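Local coordinates for protein (sliding clamp) (PDB 1B77) that probably acts as the ring-shaped, three-subunit processivity factor of the phage replisome, encircling DNA and holding the DNA polymerase to its template, at residues 51-59 with 92-100; 176-187 with 218-228. One frame throughout, in Å; residues are numbered along the deposited sequence.

Contact 1. Residues 51-59 with 92-100; sequences DVALYDLNS and WPAADKSTI
Leu54 and Trp92 form the tight end of this contact. In the N-terminal part of a PCNA-like processivity factor, short strand 52-54 and the first turn of helix 57-64 meet the loop that leaves strand 88-92. Leu54 CD2 lies 3.7 Å from Trp92 CD1, and the two side chains cross at about a right angle. Trp92 CG stands opposite the residue's own N across the CA-CB bond (chi1 -168°). This carries the indole to the helix, where its CH2 comes within 3.4 Å of Ser59 CB. Pro93 CD sits over one face of the indole, toward its rim. Phe60 meets the ring edge-to-face, and Leu133 of the second subunit also packs on Trp92. Asp56 is the N-cap of the helix and accepts from Ser59 N through OD1.

In the middle, Ala95 N donates to Ala53 O at 2.8 Å. Beside this bond, Ala53 CB rests against Ile100 CD1 at 3.5 Å.

The side at Tyr55 and Thr99 is looser and exposed. Thr99 O lies at the edge of the Tyr55 ring, in its plane, with CE1 3.4 Å away. Three waters sit between the segments. Two bridge backbone atoms, Ala53 N to Ala95 O and Tyr55 N to Pro93 O. The third, beside the packed indole, accepts from both Asp56 N and Trp92 NE1, each at 2.8 Å.

Contact 2. Residues 176-187 with 218-228; sequences NNFNFVINMANM and IAMEADSTHDF
Strand 178-183 runs antiparallel to the C-terminal segment. Phe178 and His226 are a non-hydrogen-bonded pair with CA atoms 4.0 Å apart. Asn179 and Thr225 are the hydrogen-bonded pair and exchange both N-H...O bonds. Asp227 N adds a bond to Asn177 O. A type I turn from Glu221 to Ser224 then interrupts the ladder. At the end of the turn far from Thr225, Glu221 N donates to Val181 O at 2.8 Å. Val181 N is taken by a side chain instead, Ser224 OG at 3.0 Å. That hydroxyl in turn donates to Glu221 O, which also accepts from Ser224 N, so the turn is tied to itself and to the strand.

Met220 packs against Phe180 and Ile182. Its SD is 3.3 Å from Phe180 CB and makes an oblique Met-aromatic contact with the ring. The chain stays extended through its last torsion (chi3 154°), which takes CE on to Ile182 CD1 at 3.6 Å. At the other end, the Asn176 amide stacks on the Phe228 ring, planes 23° apart, with CB over the ring face in a CH-pi contact. Phe178 comes to the edge of the same ring, its CD2 3.4 Å from Phe228 CE1. Asn177 ND2 donates to Asp227 OD2 at 2.9 Å, meeting it from above the carboxylate plane. Near Asn183 a water accepts from the Asn183 N and donates to Ala219 O and Glu221 OE2.

Strand 215-219 belongs to the six-stranded sheet, whereas 225-226 is the outermost strand of the five-stranded sheet in this chain. The chain's last residues thus pass from one sheet to the edge of the other, within the PCNA-like fold of DNA polymerase processivity factors.

How the contacts relate
From the N terminus, the chain reaches strand 52-54 and helix 57-64, then runs through strands 72-75, 81-84 and 88-92. Contact 1 closes this 32-residue excursion when the loop after strand 88-92 returns to residues 51-59. The chain then crosses to strand 114-118 and helix 120-132. Contact 2 opens at 176-187 and closes after strands 194-201 and 204-210, with 218-228, which begins at the end of strand 215-219. The two loops follow in series, neither nested nor crossed. The centres of contacts 1 and 2 are about 33 Å apart. Contact 1 ties a loop to strand 52-54 and helix 57-64; contact 2 ties the C-terminal tail to strand 178-183.

Contact 1. Residues 51-59 with 92-100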
# COMPACT_ATOMS: atom_id res chain seq x y z
N ASP A 51 -0.33 -13.49 34.98
CA ASP A 51 -1.61 -13.45 34.29
C ASP A 51 -2.00 -12.01 34.00
O ASP A 51 -1.89 -11.13 34.86
CB ASP A 51 -2.68 -14.14 35.13
CG ASP A 51 -2.23 -15.51 35.60
OD1 ASP A 51 -2.43 -16.49 34.86
OD2 ASP A 51 -1.65 -15.59 36.72
N VAL A 52 -2.45 -11.76 32.78
CA VAL A 52 -2.84 -10.41 32.40
C VAL A 52 -3.70 -10.43 31.15
O VAL A 52 -3.48 -11.21 30.23
CB VAL A 52 -1.58 -9.53 32.16
CG1 VAL A 52 -0.81 -10.04 30.94
CG2 VAL A 52 -1.99 -8.05 31.99
N ALA A 53 -4.71 -9.56 31.14
CA ALA A 53 -5.61 -9.46 30.02
C ALA A 53 -5.19 -8.30 29.14
O ALA A 53 -4.86 -7.22 29.63
CB ALA A 53 -7.04 -9.26 30.51
N LEU A 54 -5.22 -8.51 27.83
CA LEU A 54 -4.87 -7.48 26.87
C LEU A 54 -6.11 -7.15 26.03
O LEU A 54 -6.73 -8.03 25.43
CB LEU A 54 -3.74 -7.97 25.97
CG LEU A 54 -2.38 -8.06 26.65
CD1 LEU A 54 -1.43 -8.92 25.81
CD2 LEU A 54 -1.83 -6.66 26.86
N TYR A 55 -6.48 -5.87 26.00
CA TYR A 55 -7.64 -5.39 25.26
C TYR A 55 -7.34 -5.30 23.76
O TYR A 55 -8.18 -5.63 22.93
CB TYR A 55 -8.03 -4.00 25.76
CG TYR A 55 -9.34 -3.47 25.19
CD1 TYR A 55 -10.56 -4.01 25.58
CD2 TYR A 55 -9.35 -2.43 24.26
CE1 TYR A 55 -11.76 -3.53 25.06
CE2 TYR A 55 -10.55 -1.94 23.73
CZ TYR A 55 -11.75 -2.50 24.14
OH TYR A 55 -12.93 -2.00 23.64
N ASP A 56 -6.13 -4.85 23.42
CA ASP A 56 -5.71 -4.70 22.03
C ASP A 56 -4.41 -5.45 21.78
O ASP A 56 -3.34 -4.85 21.70
CB ASP A 56 -5.51 -3.21 21.70
CG ASP A 56 -5.37 -2.95 20.21
OD1 ASP A 56 -5.03 -3.89 19.44
OD2 ASP A 56 -5.58 -1.79 19.80
N LEU A 57 -4.52 -6.77 21.66
CA LEU A 57 -3.38 -7.64 21.44
C LEU A 57 -2.53 -7.26 20.23
O LEU A 57 -1.31 -7.27 20.30
CB LEU A 57 -3.86 -9.08 21.29
CG LEU A 57 -2.79 -10.13 20.95
CD1 LEU A 57 -1.68 -10.06 21.98
CD2 LEU A 57 -3.43 -11.51 20.92
N ASN A 58 -3.18 -6.91 19.13
CA ASN A 58 -2.41 -6.58 17.94
C ASN A 58 -1.47 -5.39 18.10
O ASN A 58 -0.32 -5.46 17.68
CB ASN A 58 -3.33 -6.31 16.75
CG ASN A 58 -2.60 -6.49 15.44
OD1 ASN A 58 -2.16 -7.60 15.11
ND2 ASN A 58 -2.44 -5.40 14.68
N SER A 59 -1.97 -4.31 18.72
CA SER A 59 -1.14 -3.12 18.93
C SER A 59 -0.02 -3.41 19.93
O SER A 59 1.06 -2.83 19.85
CB SER A 59 -1.99 -1.95 19.42
OG SER A 59 -2.98 -1.60 18.46
N TRP A 92 2.37 -0.70 29.00
CA TRP A 92 1.17 -1.01 28.24
C TRP A 92 0.04 -1.34 29.21
O TRP A 92 0.24 -2.04 30.20
CB TRP A 92 1.44 -2.20 27.30
CG TRP A 92 0.36 -2.42 26.28
CD1 TRP A 92 -0.78 -3.16 26.43
CD2 TRP A 92 0.29 -1.85 24.96
NE1 TRP A 92 -1.54 -3.10 25.29
CE2 TRP A 92 -0.91 -2.30 24.37
CE3 TRP A 92 1.14 -1.00 24.23
CZ2 TRP A 92 -1.29 -1.93 23.08
CZ3 TRP A 92 0.76 -0.64 22.93
CH2 TRP A 92 -0.45 -1.10 22.38
N PRO A 93 -1.16 -0.82 28.95
CA PRO A 93 -2.28 -1.08 29.85
C PRO A 93 -2.74 -2.53 29.99
O PRO A 93 -2.83 -3.27 29.01
CB PRO A 93 -3.38 -0.19 29.30
CG PRO A 93 -3.10 -0.21 27.83
CD PRO A 93 -1.60 -0.01 27.80
N ALA A 94 -3.03 -2.91 31.24
CA ALA A 94 -3.54 -4.23 31.57
C ALA A 94 -5.05 -4.03 31.59
O ALA A 94 -5.55 -3.14 32.28
CB ALA A 94 -3.05 -4.65 32.95
N ALA A 95 -5.78 -4.86 30.85
CA ALA A 95 -7.22 -4.72 30.79
C ALA A 95 -7.96 -5.43 31.92
O ALA A 95 -7.49 -6.43 32.47
CB ALA A 95 -7.72 -5.23 29.45
N ASP A 96 -9.12 -4.91 32.27
CA ASP A 96 -9.90 -5.57 33.29
C ASP A 96 -10.53 -6.72 32.52
O ASP A 96 -11.07 -6.52 31.42
CB ASP A 96 -10.99 -4.67 33.85
CG ASP A 96 -11.81 -5.37 34.91
OD1 ASP A 96 -11.41 -5.33 36.10
OD2 ASP A 96 -12.85 -5.97 34.56
N LYS A 97 -10.46 -7.92 33.09
CA LYS A 97 -11.01 -9.12 32.47
C LYS A 97 -12.40 -8.94 31.87
O LYS A 97 -12.69 -9.50 30.82
CB LYS A 97 -11.10 -10.27 33.48
CG LYS A 97 -9.81 -11.01 33.75
CD LYS A 97 -10.07 -12.24 34.63
CE LYS A 97 -8.81 -13.07 34.83
NZ LYS A 97 -9.05 -14.30 35.66
N SER A 98 -13.25 -8.16 32.53
CA SER A 98 -14.61 -7.98 32.04
C SER A 98 -14.75 -7.30 30.69
O SER A 98 -15.83 -7.34 30.10
CB SER A 98 -15.47 -7.23 33.07
OG SER A 98 -15.16 -5.84 33.14
N THR A 99 -13.67 -6.70 30.18
CA THR A 99 -13.73 -6.00 28.89
C THR A 99 -13.25 -6.79 27.68
O THR A 99 -13.11 -6.23 26.59
CB THR A 99 -12.94 -4.67 28.90
OG1 THR A 99 -11.54 -4.95 29.05
CG2 THR A 99 -13.42 -3.78 30.03
N ILE A 100 -12.98 -8.08 27.86
CA ILE A 100 -12.56 -8.94 26.76
C ILE A 100 -13.27 -10.27 26.91
O ILE A 100 -13.69 -10.62 28.01
CB ILE A 100 -11.05 -9.21 26.77
CG1 ILE A 100 -10.67 -9.94 28.05
CG2 ILE A 100 -10.30 -7.91 26.63
CD1 ILE A 100 -9.25 -10.46 28.05
O HOH W 1 -5.48 -7.92 33.26
O HOH W 2 -5.21 -3.77 27.50
O HOH W 3 -4.25 -3.47 24.96

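Contact 2. Residues 176-187 with 218-228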
# COMPACT_ATOMS: atom_id res chain seq x y z
N ASN A 176 -20.67 -43.69 5.86
CA ASN A 176 -21.51 -42.51 6.08
C ASN A 176 -21.52 -41.46 4.98
O ASN A 176 -20.68 -41.49 4.07
CB ASN A 176 -21.11 -41.85 7.40
CG ASN A 176 -21.43 -42.69 8.60
OD1 ASN A 176 -22.58 -42.72 9.05
ND2 ASN A 176 -20.44 -43.41 9.12
N ASN A 177 -22.48 -40.53 5.07
CA ASN A 177 -22.65 -39.41 4.12
C ASN A 177 -22.69 -38.13 4.95
O ASN A 177 -23.10 -38.15 6.11
CB ASN A 177 -23.97 -39.56 3.35
CG ASN A 177 -24.03 -40.85 2.56
OD1 ASN A 177 -23.36 -40.99 1.53
ND2 ASN A 177 -24.82 -41.80 3.04
N PHE A 178 -22.27 -37.01 4.37
CA PHE A 178 -22.25 -35.76 5.11
C PHE A 178 -21.97 -34.55 4.23
O PHE A 178 -21.35 -34.66 3.18
CB PHE A 178 -21.19 -35.85 6.22
CG PHE A 178 -19.84 -36.30 5.73
CD1 PHE A 178 -18.99 -35.41 5.06
CD2 PHE A 178 -19.43 -37.62 5.88
CE1 PHE A 178 -17.76 -35.83 4.55
CE2 PHE A 178 -18.21 -38.06 5.37
CZ PHE A 178 -17.37 -37.16 4.71
N ASN A 179 -22.45 -33.40 4.69
CA ASN A 179 -22.26 -32.13 4.00
C ASN A 179 -22.11 -31.08 5.09
O ASN A 179 -23.08 -30.40 5.46
CB ASN A 179 -23.47 -31.81 3.11
CG ASN A 179 -23.23 -30.61 2.22
OD1 ASN A 179 -23.52 -29.47 2.59
ND2 ASN A 179 -22.67 -30.85 1.04
N PHE A 180 -20.90 -30.97 5.63
CA PHE A 180 -20.61 -30.02 6.70
C PHE A 180 -20.37 -28.63 6.13
O PHE A 180 -19.49 -28.44 5.29
CB PHE A 180 -19.38 -30.47 7.51
CG PHE A 180 -19.54 -31.81 8.17
CD1 PHE A 180 -20.34 -31.96 9.31
CD2 PHE A 180 -18.89 -32.93 7.67
CE1 PHE A 180 -20.48 -33.20 9.94
CE2 PHE A 180 -19.03 -34.18 8.29
CZ PHE A 180 -19.82 -34.31 9.42
N VAL A 181 -21.17 -27.68 6.59
CA VAL A 181 -21.09 -26.30 6.12
C VAL A 181 -20.32 -25.37 7.06
O VAL A 181 -20.58 -25.33 8.27
CB VAL A 181 -22.50 -25.72 5.92
CG1 VAL A 181 -22.42 -24.31 5.36
CG2 VAL A 181 -23.29 -26.63 5.01
N ILE A 182 -19.38 -24.62 6.50
CA ILE A 182 -18.57 -23.69 7.28
C ILE A 182 -18.61 -22.26 6.74
O ILE A 182 -18.47 -22.04 5.54
CB ILE A 182 -17.09 -24.16 7.33
CG1 ILE A 182 -16.98 -25.44 8.15
CG2 ILE A 182 -16.20 -23.07 7.92
CD1 ILE A 182 -15.59 -26.05 8.16
N ASN A 183 -18.82 -21.31 7.64
CA ASN A 183 -18.86 -19.90 7.26
C ASN A 183 -17.40 -19.51 7.02
O ASN A 183 -16.59 -19.52 7.94
CB ASN A 183 -19.47 -19.06 8.38
CG ASN A 183 -19.35 -17.55 8.13
OD1 ASN A 183 -19.29 -17.10 6.99
ND2 ASN A 183 -19.33 -16.77 9.21
N MET A 184 -17.07 -19.17 5.78
CA MET A 184 -15.71 -18.82 5.45
C MET A 184 -15.10 -17.73 6.31
O MET A 184 -13.89 -17.63 6.44
CB MET A 184 -15.60 -18.41 3.98
CG MET A 184 -14.19 -18.51 3.45
SD MET A 184 -13.74 -20.16 2.83
CE MET A 184 -14.01 -21.19 4.22
N ALA A 185 -15.95 -16.91 6.92
CA ALA A 185 -15.47 -15.82 7.76
C ALA A 185 -14.81 -16.34 9.03
O ALA A 185 -14.13 -15.58 9.73
CB ALA A 185 -16.61 -14.88 8.11
N ASN A 186 -15.00 -17.61 9.34
CA ASN A 186 -14.41 -18.18 10.55
C ASN A 186 -13.11 -18.93 10.28
O ASN A 186 -12.50 -19.45 11.21
CB ASN A 186 -15.40 -19.12 11.23
CG ASN A 186 -16.73 -18.46 11.48
OD1 ASN A 186 -16.80 -17.37 12.04
ND2 ASN A 186 -17.81 -19.12 11.08
N MET A 187 -12.70 -18.99 9.01
CA MET A 187 -11.48 -19.70 8.64
C MET A 187 -10.22 -18.85 8.79
O MET A 187 -9.48 -18.65 7.83
CB MET A 187 -11.58 -20.19 7.19
CG MET A 187 -12.64 -21.26 6.97
SD MET A 187 -12.24 -22.83 7.75
CE MET A 187 -11.02 -23.46 6.58
N ILE A 218 -13.70 -24.90 14.81
CA ILE A 218 -14.68 -24.01 14.22
C ILE A 218 -16.07 -24.63 14.21
O ILE A 218 -16.26 -25.77 13.78
CB ILE A 218 -14.28 -23.66 12.77
CG1 ILE A 218 -12.90 -22.99 12.77
CG2 ILE A 218 -15.32 -22.75 12.15
CD1 ILE A 218 -12.24 -22.93 11.42
N ALA A 219 -17.04 -23.87 14.70
CA ALA A 219 -18.42 -24.32 14.74
C ALA A 219 -18.95 -24.37 13.31
O ALA A 219 -18.56 -23.55 12.48
CB ALA A 219 -19.26 -23.35 15.57
N MET A 220 -19.80 -25.33 13.02
CA MET A 220 -20.36 -25.45 11.68
C MET A 220 -21.81 -24.96 11.64
O MET A 220 -22.46 -24.84 12.67
CB MET A 220 -20.25 -26.89 11.19
CG MET A 220 -18.81 -27.35 11.02
SD MET A 220 -18.67 -29.05 10.44
CE MET A 220 -17.11 -29.00 9.67
N GLU A 221 -22.29 -24.67 10.44
CA GLU A 221 -23.63 -24.15 10.24
C GLU A 221 -24.79 -25.10 10.49
O GLU A 221 -24.63 -26.32 10.44
CB GLU A 221 -23.75 -23.56 8.83
CG GLU A 221 -22.69 -22.51 8.56
CD GLU A 221 -22.64 -21.47 9.64
OE1 GLU A 221 -23.68 -20.83 9.89
OE2 GLU A 221 -21.56 -21.29 10.25
N ALA A 222 -25.96 -24.52 10.74
CA ALA A 222 -27.18 -25.28 11.00
C ALA A 222 -27.64 -26.07 9.78
O ALA A 222 -28.30 -27.10 9.92
CB ALA A 222 -28.29 -24.34 11.48
N ASP A 223 -27.30 -25.59 8.59
CA ASP A 223 -27.70 -26.28 7.38
C ASP A 223 -26.80 -27.47 7.06
O ASP A 223 -26.89 -28.08 5.99
CB ASP A 223 -27.75 -25.32 6.19
CG ASP A 223 -26.56 -24.38 6.15
OD1 ASP A 223 -26.27 -23.72 7.18
OD2 ASP A 223 -25.92 -24.29 5.08
N SER A 224 -25.92 -27.81 8.00
CA SER A 224 -25.04 -28.96 7.83
C SER A 224 -25.92 -30.20 7.99
O SER A 224 -26.96 -30.14 8.65
CB SER A 224 -23.95 -28.98 8.91
OG SER A 224 -23.14 -27.83 8.87
N THR A 225 -25.51 -31.30 7.38
CA THR A 225 -26.25 -32.56 7.48
C THR A 225 -25.25 -33.71 7.47
O THR A 225 -24.24 -33.65 6.77
CB THR A 225 -27.24 -32.75 6.30
OG1 THR A 225 -26.53 -32.65 5.06
CG2 THR A 225 -28.34 -31.71 6.35
N HIS A 226 -25.53 -34.75 8.25
CA HIS A 226 -24.66 -35.92 8.31
C HIS A 226 -25.44 -37.18 8.68
O HIS A 226 -26.56 -37.10 9.18
CB HIS A 226 -23.55 -35.71 9.33
CG HIS A 226 -24.04 -35.62 10.74
ND1 HIS A 226 -24.61 -34.47 11.26
CD2 HIS A 226 -24.06 -36.53 11.74
CE1 HIS A 226 -24.96 -34.69 12.51
NE2 HIS A 226 -24.64 -35.93 12.83
N ASP A 227 -24.81 -38.33 8.45
CA ASP A 227 -25.41 -39.64 8.73
C ASP A 227 -25.03 -40.16 10.11
O ASP A 227 -25.76 -40.96 10.69
CB ASP A 227 -24.95 -40.67 7.70
CG ASP A 227 -25.54 -40.44 6.32
OD1 ASP A 227 -25.61 -39.27 5.89
OD2 ASP A 227 -25.92 -41.43 5.67
N PHE A 228 -23.89 -39.72 10.63
CA PHE A 228 -23.40 -40.19 11.93
C PHE A 228 -24.41 -39.98 13.05
O PHE A 228 -25.48 -39.38 12.79
CB PHE A 228 -22.09 -39.48 12.30
CG PHE A 228 -21.11 -39.38 11.17
CD1 PHE A 228 -21.27 -38.41 10.19
CD2 PHE A 228 -20.06 -40.28 11.06
CE1 PHE A 228 -20.39 -38.34 9.11
CE2 PHE A 228 -19.18 -40.22 9.99
CZ PHE A 228 -19.35 -39.25 9.02
OXT PHE A 228 -24.11 -40.42 14.18
O HOH W 4 -26.47 -29.25 3.79
O HOH W 5 -19.03 -21.79 10.43